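Local coordinates for nucleoprotein (Schmallenberg virus, PDB 4JNG) that encapsidates the viral genomic RNA as a homotetramer, shielding it from nucleases in a nucleocapsid that serves as template for transcription and replication, at residues Val73-Asn76 / Gln80-Ser83. Numbering follows the deposited sequence.
With nucleotides of chain A.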
loop_
_atom_site.group_PDB
_atom_site.type_symbol
_atom_site.label_atom_id
_atom_site.label_comp_id
_atom_site.label_asym_id
_atom_site.label_seq_id
_atom_site.Cartn_x
_atom_site.Cartn_y
_atom_site.Cartn_z
ATOM N N VAL B 73 -8.554 -16.203 22.956
ATOM C CA VAL B 73 -9.077 -15.618 21.729
ATOM C C VAL B 73 -8.511 -16.378 20.511
ATOM O O VAL B 73 -7.316 -16.658 20.446
ATOM C CB VAL B 73 -8.685 -14.122 21.664
ATOM C CG1 VAL B 73 -9.277 -13.443 20.437
ATOM C CG2 VAL B 73 -9.120 -13.390 22.943
ATOM N N VAL B 74 -9.379 -16.711 19.559
ATOM C CA VAL B 74 -8.953 -17.249 18.263
ATOM C C VAL B 74 -8.471 -16.097 17.377
ATOM O O VAL B 74 -9.187 -15.120 17.168
ATOM C CB VAL B 74 -10.084 -18.041 17.576
ATOM C CG1 VAL B 74 -9.717 -18.424 16.146
ATOM C CG2 VAL B 74 -10.378 -19.296 18.379
ATOM N N ASN B 75 -7.240 -16.222 16.892
ATOM C CA ASN B 75 -6.586 -15.182 16.119
ATOM C C ASN B 75 -6.654 -15.509 14.625
ATOM O O ASN B 75 -5.840 -16.287 14.125
ATOM C CB ASN B 75 -5.130 -15.041 16.571
ATOM C CG ASN B 75 -4.345 -14.029 15.747
ATOM O OD1 ASN B 75 -4.902 -13.313 14.899
ATOM N ND2 ASN B 75 -3.035 -13.966 15.994
ATOM N N ASN B 76 -7.642 -14.926 13.945
ATOM C CA ASN B 76 -7.787 -15.010 12.483
ATOM C C ASN B 76 -7.410 -13.689 11.802
ATOM O O ASN B 76 -7.705 -13.476 10.626
ATOM C CB ASN B 76 -9.222 -15.418 12.104
ATOM C CG ASN B 76 -9.410 -16.927 12.047
ATOM O OD1 ASN B 76 -8.620 -17.685 12.598
ATOM N ND2 ASN B 76 -10.456 -17.369 11.362
ATOM N N GLN B 80 -2.112 -15.135 7.403
ATOM C CA GLN B 80 -2.101 -16.585 7.185
ATOM C C GLN B 80 -3.327 -17.299 7.776
ATOM O O GLN B 80 -3.797 -18.297 7.218
ATOM C CB GLN B 80 -0.814 -17.167 7.783
ATOM C CG GLN B 80 -0.598 -18.658 7.569
ATOM C CD GLN B 80 0.715 -19.140 8.161
ATOM O OE1 GLN B 80 1.677 -18.381 8.269
ATOM N NE2 GLN B 80 0.764 -20.411 8.540
ATOM N N TYR B 81 -3.839 -16.782 8.894
ATOM C CA TYR B 81 -4.919 -17.431 9.632
ATOM C C TYR B 81 -6.325 -16.999 9.202
ATOM O O TYR B 81 -7.318 -17.556 9.682
ATOM C CB TYR B 81 -4.741 -17.184 11.146
ATOM C CG TYR B 81 -3.386 -17.602 11.712
ATOM C CD1 TYR B 81 -2.626 -18.615 11.117
ATOM C CD2 TYR B 81 -2.881 -16.997 12.863
ATOM C CE1 TYR B 81 -1.395 -18.986 11.640
ATOM C CE2 TYR B 81 -1.664 -17.365 13.395
ATOM C CZ TYR B 81 -0.918 -18.356 12.786
ATOM O OH TYR B 81 0.297 -18.710 13.336
ATOM N N VAL B 82 -6.428 -16.034 8.289
ATOM C CA VAL B 82 -7.733 -15.460 7.931
ATOM C C VAL B 82 -8.781 -16.514 7.532
ATOM O O VAL B 82 -9.974 -16.284 7.720
ATOM C CB VAL B 82 -7.613 -14.375 6.832
ATOM C CG1 VAL B 82 -8.981 -13.974 6.295
ATOM C CG2 VAL B 82 -6.902 -13.146 7.370
ATOM N N SER B 83 -8.360 -17.668 7.007
ATOM C CA SER B 83 -9.328 -18.719 6.678
ATOM C C SER B 83 -9.339 -19.938 7.625
ATOM O O SER B 83 -10.009 -20.927 7.339
ATOM C CB SER B 83 -9.190 -19.147 5.207
ATOM O OG SER B 83 -7.915 -19.696 4.928
ATOM P P U A 24 -17.757 -14.968 12.307
ATOM O OP1 U A 24 -17.626 -14.703 13.783
ATOM O OP2 U A 24 -18.579 -14.058 11.477
ATOM O "O5'" U A 24 -16.302 -15.001 11.670
ATOM C "C5'" U A 24 -15.304 -15.936 12.098
ATOM C "C4'" U A 24 -14.114 -15.873 11.174
ATOM O "O4'" U A 24 -14.447 -16.492 9.898
ATOM C "C3'" U A 24 -13.642 -14.478 10.796
ATOM O "O3'" U A 24 -12.811 -13.909 11.791
ATOM C "C2'" U A 24 -12.896 -14.751 9.496
ATOM O "O2'" U A 24 -11.609 -15.320 9.647
ATOM C "C1'" U A 24 -13.809 -15.787 8.846
ATOM N N1 U A 24 -14.840 -15.211 7.970
ATOM C C2 U A 24 -14.456 -14.837 6.696
ATOM O O2 U A 24 -13.312 -14.951 6.292
ATOM N N3 U A 24 -15.460 -14.313 5.919
ATOM C C4 U A 24 -16.780 -14.134 6.274
ATOM O O4 U A 24 -17.566 -13.650 5.459
ATOM C C5 U A 24 -17.098 -14.542 7.609
ATOM C C6 U A 24 -16.140 -15.051 8.393
ATOM P P U A 25 -12.911 -12.346 12.148
ATOM O OP1 U A 25 -12.158 -12.127 13.404
ATOM O OP2 U A 25 -14.324 -11.914 12.046
ATOM O "O5'" U A 25 -12.057 -11.674 10.987
ATOM C "C5'" U A 25 -10.673 -12.005 10.817
ATOM C "C4'" U A 25 -10.218 -11.550 9.457
ATOM O "O4'" U A 25 -11.040 -12.176 8.437
ATOM C "C3'" U A 25 -10.365 -10.061 9.195
ATOM O "O3'" U A 25 -9.255 -9.372 9.768
ATOM C "C2'" U A 25 -10.423 -10.008 7.670
ATOM O "O2'" U A 25 -9.136 -10.027 7.096
ATOM C "C1'" U A 25 -11.163 -11.304 7.329
ATOM N N1 U A 25 -12.590 -11.164 6.986
ATOM C C2 U A 25 -12.902 -10.949 5.654
ATOM O O2 U A 25 -12.055 -10.847 4.785
ATOM N N3 U A 25 -14.244 -10.851 5.383
ATOM C C4 U A 25 -15.287 -10.949 6.280
ATOM O O4 U A 25 -16.447 -10.842 5.876
ATOM C C5 U A 25 -14.885 -11.179 7.636
ATOM C C6 U A 25 -13.583 -11.282 7.934
#
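The phenol ring of Tyr81 and the backbone carbonyl of Asn75 meet obliquely, Asn75 O standing 3.3 Å from Tyr81 CD2, while Pro60 packs against the same tyrosine and the ring of Phe78 meets it with the planes at about 50°. The second flat group is the amide of Asn76: Tyr81 O lies over one face of it, 3.2 Å from Asn76 CG, and its nitrogen passes on toward the RNA. Both belong to a reversal of the chain that follows the second strand of the β-hairpin 61-66/69-74 and doubles back through a 3-10 turn, a worked example of how an irregular loop can read a ribose through backbone and side chain together. Tyr81 turns its CG anti to its own carbonyl carbon (chi1 -55°), which brings the ring's CD2 side up to the Asn75 carbonyl. Over the amide face, Asn76 OD1 and the backbone oxygen Tyr81 O are two acceptors, so their approach is no bond; the amide is oriented instead by ND2, which donates to Asn84 O and to O2' of U24 of chain A, the latter over 2.9 Å at 156°. Asn75 is fixed separately, its OD1 accepting from His77 N and its ND2 donating to Leu54 O; His77 is itself an RNA-binding residue. The two limbs meet at a CA-H...O contact, Val82 CA lying 3.3 Å from Asn76 O. Val82 also lines the nucleotide path, its CG1 anti to its backbone N and 3.5 Å from O4' of U25 of chain A. One hydroxyl thus joins both limbs to the RNA: O2' of U24 of chain A accepts from Asn76 ND2 and donates its own proton to Val82 O at 2.7 Å.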